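Local coordinates for protein 30kLP (Treponema pallidum, PDB 3K8G) that alters membrane permeability at acidic pH and might take part in ligand transport as an outer membrane lipoprotein, at residues E106-S111 against S118-G123; E67-G72 against K126-S131. All blocks are in the same frame, centred on the assembly; numbering follows the deposited sequence.

How the interactions relate
Interaction 1 (106-111 with 118-123) and interaction 2 (67-72 with 126-131) have centres about 6 Å apart, on the same side of the chain's centre. In sequence they run 67-72, 106-111, 118-123, 126-131, so the hairpin of interaction 1 is enclosed between the partners of interaction 2. Strand 117-123 lies between strands 108-114 and 67-74 in the antiparallel array, and Val120 O to Leu70 N, 2.8 Å, is a probable backbone hydrogen bond joining the two contacts. A salt bridge from Arg127 NE to Asp109 OD2, 2.7 Å, ties them again. Together they join the connection into helix 130-135 to three neighbouring strands of the U-shaped beta-half-barrel.

Interaction 1: E106-S111 against S118-G123; sequences EHTDVS and SCVIFG
Gly123 O accepts a hydrogen bond from His107 ND1 at 3.1 Å, with a weak one from Arg127 NH1 in addition. The two strands form an antiparallel beta hairpin, their N-to-C directions 172° apart, and this imidazole adds a side-chain bond at its open end. The ring sends its N-H out in its own plane, but approaches from above the carbonyl plane, well off a lone pair. With CG anti to the carbonyl carbon of its own residue (chi1 -69°), His107 brings ND1 over to Gly123.

The backbone pairing follows the antiparallel alternation. Asp109 with Ile121 and Ser111 with Cys119 are hydrogen-bonded pairs, each joined by two N-H to O bonds; Asp109 N to Ile121 O, 2.8 Å, is almost straight at 176°. Gly123 N to His107 O continues the pattern beyond the last pair. Gly123 has a backbone conformation accessible essentially to glycine.

Thr108, Val110, Val120 and Phe122, from the non-hydrogen-bonded pairs, share one face, where Ile47 and Ile50 of helix 45-52 pack on Thr108 and Val110. The two valines lie side by side and point the same way, their CG2 atoms 4.0 Å apart. Thr108 CG2 crosses to Val120 CG1 at 3.8 Å. On the other face, the carboxylate of Asp109 is salt-bridged to Arg127, and Ser111, Cys119 and Ile121 meet helix 130-135. At the edge of the Phe122 ring, and in its plane, Thr108 OG1 comes to 3.3 Å from CD1.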
loop_
_atom_site.group_PDB
_atom_site.type_symbol
_atom_site.label_atom_id
_atom_site.label_comp_id
_atom_site.label_asym_id
_atom_site.label_seq_id
_atom_site.Cartn_x
_atom_site.Cartn_y
_atom_site.Cartn_z
ATOM N N GLU A 106 16.211 9.969 -9.380
ATOM C CA GLU A 106 15.835 9.198 -10.579
ATOM C C GLU A 106 14.416 8.604 -10.542
ATOM O O GLU A 106 13.639 8.755 -11.492
ATOM C CB GLU A 106 16.823 8.051 -10.825
ATOM C CG GLU A 106 16.628 7.359 -12.175
ATOM C CD GLU A 106 16.956 8.261 -13.373
ATOM O OE1 GLU A 106 17.522 9.367 -13.181
ATOM O OE2 GLU A 106 16.657 7.854 -14.517
ATOM N N HIS A 107 14.115 7.869 -9.483
ATOM C CA HIS A 107 12.819 7.186 -9.410
ATOM C C HIS A 107 11.902 7.637 -8.264
ATOM O O HIS A 107 10.758 7.191 -8.193
ATOM C CB HIS A 107 13.028 5.679 -9.329
ATOM C CG HIS A 107 13.563 5.083 -10.594
ATOM N ND1 HIS A 107 12.870 5.124 -11.788
ATOM C CD2 HIS A 107 14.725 4.440 -10.853
ATOM C CE1 HIS A 107 13.590 4.540 -12.731
ATOM N NE2 HIS A 107 14.716 4.110 -12.188
ATOM N N THR A 108 12.415 8.477 -7.360
ATOM C CA THR A 108 11.684 8.859 -6.153
ATOM C C THR A 108 11.629 10.362 -5.923
ATOM O O THR A 108 12.661 11.043 -5.982
ATOM C CB THR A 108 12.256 8.155 -4.906
ATOM O OG1 THR A 108 12.401 6.767 -5.182
ATOM C CG2 THR A 108 11.309 8.300 -3.710
ATOM N N ASP A 109 10.408 10.880 -5.709
ATOM C CA ASP A 109 10.191 12.255 -5.297
ATOM C C ASP A 109 9.576 12.293 -3.900
ATOM O O ASP A 109 8.737 11.464 -3.558
ATOM C CB ASP A 109 9.331 12.967 -6.336
ATOM C CG ASP A 109 9.901 12.799 -7.752
ATOM O OD1 ASP A 109 11.157 12.924 -7.904
ATOM O OD2 ASP A 109 9.143 12.463 -8.681
ATOM N N VAL A 110 10.025 13.230 -3.081
ATOM C CA VAL A 110 9.603 13.283 -1.695
ATOM C C VAL A 110 9.356 14.721 -1.320
ATOM O O VAL A 110 10.148 15.626 -1.670
ATOM C CB VAL A 110 10.623 12.641 -0.710
ATOM C CG1 VAL A 110 10.079 12.662 0.744
ATOM C CG2 VAL A 110 11.010 11.218 -1.124
ATOM N N SER A 111 8.281 14.919 -0.569
ATOM C CA SER A 111 7.997 16.193 0.052
ATOM C C SER A 111 7.604 15.977 1.483
ATOM O O SER A 111 6.989 14.956 1.815
ATOM C CB SER A 111 6.788 16.867 -0.637
ATOM O OG SER A 111 6.785 18.210 -0.207
ATOM N N SER A 118 4.190 13.339 5.222
ATOM C CA SER A 118 5.180 13.113 4.162
ATOM C C SER A 118 4.470 12.590 2.896
ATOM O O SER A 118 3.463 11.916 3.011
ATOM C CB SER A 118 6.240 12.110 4.599
ATOM O OG SER A 118 5.681 10.869 5.045
ATOM N N CYS A 119 4.971 12.954 1.713
ATOM C CA CYS A 119 4.434 12.451 0.434
ATOM C C CYS A 119 5.582 11.919 -0.396
ATOM O O CYS A 119 6.597 12.592 -0.544
ATOM C CB CYS A 119 3.734 13.581 -0.350
ATOM S SG CYS A 119 2.315 14.306 0.537
ATOM N N VAL A 120 5.414 10.726 -0.959
ATOM C CA VAL A 120 6.454 10.070 -1.729
ATOM C C VAL A 120 5.788 9.556 -2.982
ATOM O O VAL A 120 4.694 8.969 -2.926
ATOM C CB VAL A 120 7.074 8.864 -0.957
ATOM C CG1 VAL A 120 8.035 8.048 -1.843
ATOM C CG2 VAL A 120 7.775 9.341 0.296
ATOM N N ILE A 121 6.421 9.818 -4.120
ATOM C CA ILE A 121 5.943 9.269 -5.359
ATOM C C ILE A 121 7.132 8.520 -5.937
ATOM O O ILE A 121 8.222 9.102 -6.098
ATOM C CB ILE A 121 5.523 10.414 -6.345
ATOM C CG1 ILE A 121 4.414 11.290 -5.720
ATOM C CG2 ILE A 121 5.117 9.816 -7.711
ATOM C CD1 ILE A 121 4.079 12.546 -6.559
ATOM N N PHE A 122 6.928 7.242 -6.223
ATOM C CA PHE A 122 7.994 6.369 -6.695
ATOM C C PHE A 122 7.571 5.722 -8.001
ATOM O O PHE A 122 6.448 5.222 -8.114
ATOM C CB PHE A 122 8.242 5.252 -5.665
ATOM C CG PHE A 122 9.083 4.144 -6.201
ATOM C CD1 PHE A 122 10.474 4.289 -6.271
ATOM C CD2 PHE A 122 8.488 2.989 -6.709
ATOM C CE1 PHE A 122 11.280 3.266 -6.818
ATOM C CE2 PHE A 122 9.286 1.963 -7.254
ATOM C CZ PHE A 122 10.666 2.104 -7.313
ATOM N N GLY A 123 8.452 5.675 -8.987
ATOM C CA GLY A 123 8.178 4.805 -10.135
ATOM C C GLY A 123 8.775 5.249 -11.445
ATOM O O GLY A 123 9.869 5.783 -11.472
#

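Interaction 2: E67-G72 against K126-S131; sequences EFRLFG and KRERMS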
loop_
_atom_site.group_PDB
_atom_site.type_symbol
_atom_site.label_atom_id
_atom_site.label_comp_id
_atom_site.label_asym_id
_atom_site.label_seq_id
_atom_site.Cartn_x
_atom_site.Cartn_y
_atom_site.Cartn_z
ATOM N N GLU A 67 3.420 3.558 -11.020
ATOM C CA GLU A 67 3.896 4.408 -9.938
ATOM C C GLU A 67 3.188 4.048 -8.665
ATOM O O GLU A 67 2.041 3.589 -8.719
ATOM C CB GLU A 67 3.580 5.873 -10.246
ATOM C CG GLU A 67 2.090 6.134 -10.553
ATOM C CD GLU A 67 1.739 7.617 -10.694
ATOM O OE1 GLU A 67 2.260 8.430 -9.927
ATOM O OE2 GLU A 67 1.009 7.972 -11.627
ATOM N N PHE A 68 3.849 4.288 -7.537
ATOM C CA PHE A 68 3.188 4.248 -6.234
ATOM C C PHE A 68 3.146 5.676 -5.724
ATOM O O PHE A 68 4.111 6.435 -5.909
ATOM C CB PHE A 68 4.026 3.440 -5.229
ATOM C CG PHE A 68 3.882 1.947 -5.343
ATOM C CD1 PHE A 68 2.949 1.267 -4.555
ATOM C CD2 PHE A 68 4.763 1.202 -6.134
ATOM C CE1 PHE A 68 2.842 -0.147 -4.592
ATOM C CE2 PHE A 68 4.665 -0.219 -6.182
ATOM C CZ PHE A 68 3.690 -0.879 -5.420
ATOM N N ARG A 69 2.038 6.056 -5.085
ATOM C CA ARG A 69 1.960 7.338 -4.409
ATOM C C ARG A 69 1.671 7.024 -2.983
ATOM O O ARG A 69 0.748 6.253 -2.717
ATOM C CB ARG A 69 0.826 8.178 -4.977
ATOM C CG ARG A 69 0.950 8.399 -6.522
ATOM C CD ARG A 69 -0.114 9.416 -6.998
ATOM N NE ARG A 69 -0.267 9.274 -8.451
ATOM C CZ ARG A 69 -1.402 9.458 -9.105
ATOM N NH1 ARG A 69 -2.519 9.815 -8.453
ATOM N NH2 ARG A 69 -1.427 9.277 -10.413
ATOM N N LEU A 70 2.434 7.629 -2.070
ATOM C CA LEU A 70 2.377 7.249 -0.665
ATOM C C LEU A 70 2.233 8.492 0.188
ATOM O O LEU A 70 2.847 9.520 -0.057
ATOM C CB LEU A 70 3.665 6.504 -0.240
ATOM C CG LEU A 70 4.029 5.289 -1.105
ATOM C CD1 LEU A 70 5.490 4.933 -1.005
ATOM C CD2 LEU A 70 3.117 4.123 -0.683
ATOM N N PHE A 71 1.439 8.366 1.228
ATOM C CA PHE A 71 1.272 9.417 2.178
ATOM C C PHE A 71 1.532 8.864 3.579
ATOM O O PHE A 71 0.961 7.842 3.957
ATOM C CB PHE A 71 -0.148 9.981 2.057
ATOM C CG PHE A 71 -0.425 11.126 2.987
ATOM C CD1 PHE A 71 -0.384 12.439 2.526
ATOM C CD2 PHE A 71 -0.762 10.884 4.320
ATOM C CE1 PHE A 71 -0.674 13.516 3.384
ATOM C CE2 PHE A 71 -1.030 11.961 5.199
ATOM C CZ PHE A 71 -1.000 13.260 4.719
ATOM N N GLY A 72 2.413 9.535 4.319
ATOM C CA GLY A 72 2.783 9.080 5.684
ATOM C C GLY A 72 2.371 10.079 6.755
ATOM O O GLY A 72 2.506 11.271 6.545
ATOM N N LYS A 126 6.731 8.385 -16.023
ATOM C CA LYS A 126 5.346 8.848 -16.158
ATOM C C LYS A 126 4.644 9.044 -14.789
ATOM O O LYS A 126 3.464 9.376 -14.717
ATOM C CB LYS A 126 4.558 7.826 -16.965
ATOM C CG LYS A 126 4.938 7.713 -18.445
ATOM C CD LYS A 126 4.157 8.754 -19.212
ATOM C CE LYS A 126 4.034 8.417 -20.686
ATOM N NZ LYS A 126 2.986 9.290 -21.268
ATOM N N ARG A 127 5.385 8.880 -13.710
ATOM C CA ARG A 127 4.818 9.117 -12.368
ATOM C C ARG A 127 4.333 10.570 -12.184
ATOM O O ARG A 127 4.839 11.516 -12.806
ATOM C CB ARG A 127 5.823 8.784 -11.297
ATOM C CG ARG A 127 6.998 9.761 -11.150
ATOM C CD ARG A 127 7.981 9.130 -10.192
ATOM N NE ARG A 127 9.138 10.000 -9.902
ATOM C CZ ARG A 127 10.306 9.949 -10.524
ATOM N NH1 ARG A 127 10.518 9.047 -11.486
ATOM N NH2 ARG A 127 11.278 10.790 -10.148
ATOM N N GLU A 128 3.362 10.725 -11.296
ATOM C CA GLU A 128 2.687 12.013 -11.122
ATOM C C GLU A 128 3.694 13.046 -10.642
ATOM O O GLU A 128 4.624 12.728 -9.861
ATOM C CB GLU A 128 1.562 11.856 -10.082
ATOM C CG GLU A 128 0.746 13.151 -9.868
ATOM C CD GLU A 128 -0.487 12.920 -9.048
ATOM O OE1 GLU A 128 -0.296 12.620 -7.851
ATOM O OE2 GLU A 128 -1.612 13.037 -9.606
ATOM N N ARG A 129 3.499 14.287 -11.073
ATOM C CA ARG A 129 4.287 15.412 -10.537
ATOM C C ARG A 129 3.899 15.684 -9.078
ATOM O O ARG A 129 2.711 15.647 -8.726
ATOM C CB ARG A 129 4.042 16.676 -11.396
ATOM C CG ARG A 129 4.581 16.582 -12.884
ATOM C CD ARG A 129 4.225 17.858 -13.773
ATOM N NE ARG A 129 2.790 18.038 -13.881
ATOM C CZ ARG A 129 2.034 18.833 -13.115
ATOM N NH1 ARG A 129 2.562 19.672 -12.237
ATOM N NH2 ARG A 129 0.727 18.797 -13.255
ATOM N N MET A 130 4.908 15.925 -8.233
ATOM C CA MET A 130 4.693 16.157 -6.801
ATOM C C MET A 130 3.734 17.332 -6.597
ATOM O O MET A 130 2.829 17.252 -5.769
ATOM C CB MET A 130 6.046 16.375 -6.068
ATOM C CG MET A 130 5.949 16.715 -4.570
ATOM S SD MET A 130 5.158 15.361 -3.702
ATOM C CE MET A 130 6.429 14.096 -3.879
ATOM N N SER A 131 3.871 18.425 -7.367
ATOM C CA SER A 131 2.944 19.548 -7.131
ATOM C C SER A 131 1.485 19.206 -7.410
ATOM O O SER A 131 0.570 19.795 -6.802
ATOM C CB SER A 131 3.363 20.857 -7.859
ATOM O OG SER A 131 2.763 20.940 -9.106
HETATM O O HOH W 1 0.934 9.845 -13.503
#
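Glu67 OE1 accepts the backbone N-H of Glu128 at 2.9 Å, in a nearly straight bond (168°) that joins the start of strand 67-74 to the loop leading into helix 130-135. A second donor, Arg69 NE, reaches OE1 at 3.0 Å from the opposite face of the carboxylate plane. Water 1 extends the hydrogen bonding, donating to Glu67 OE2 and Lys126 O, while Ser65 OG also bonds OE2.

The charged contacts form a network of Glu67, Arg69 and Glu128. Arg69 grips Glu67 side-on: besides the NE bond, NH2 meets OE2 at 3.0 Å. Both oxygens lie in or near the guanidinium plane, yet the nitrogens come from above the carboxylate plane. Glu128 uses another approach: its carboxylate stacks over one guanidinium face, the planes 26° apart, with OE1 3.4 Å from Arg69 NE. That salt bridge is purely electrostatic, since no N-H points at the oxygen. An extended Glu128 chain, its CG trans to the backbone N (chi1 -178°), carries the carboxylate across Arg69, while Arg136, just beyond helix 130-135, gives OE1 another salt bridge.

Apolar packing is slight: Glu67 CB meets Arg127 CB at 3.8 Å.

With edge and face of one guanidinium used by different carboxylates, the positive charge of Arg69 probably offsets the mutual repulsion of Glu67 and Glu128, whose OE1 atoms stand 5.3 Å apart, and the paired donors restrict rotation of the Glu67 carboxylate.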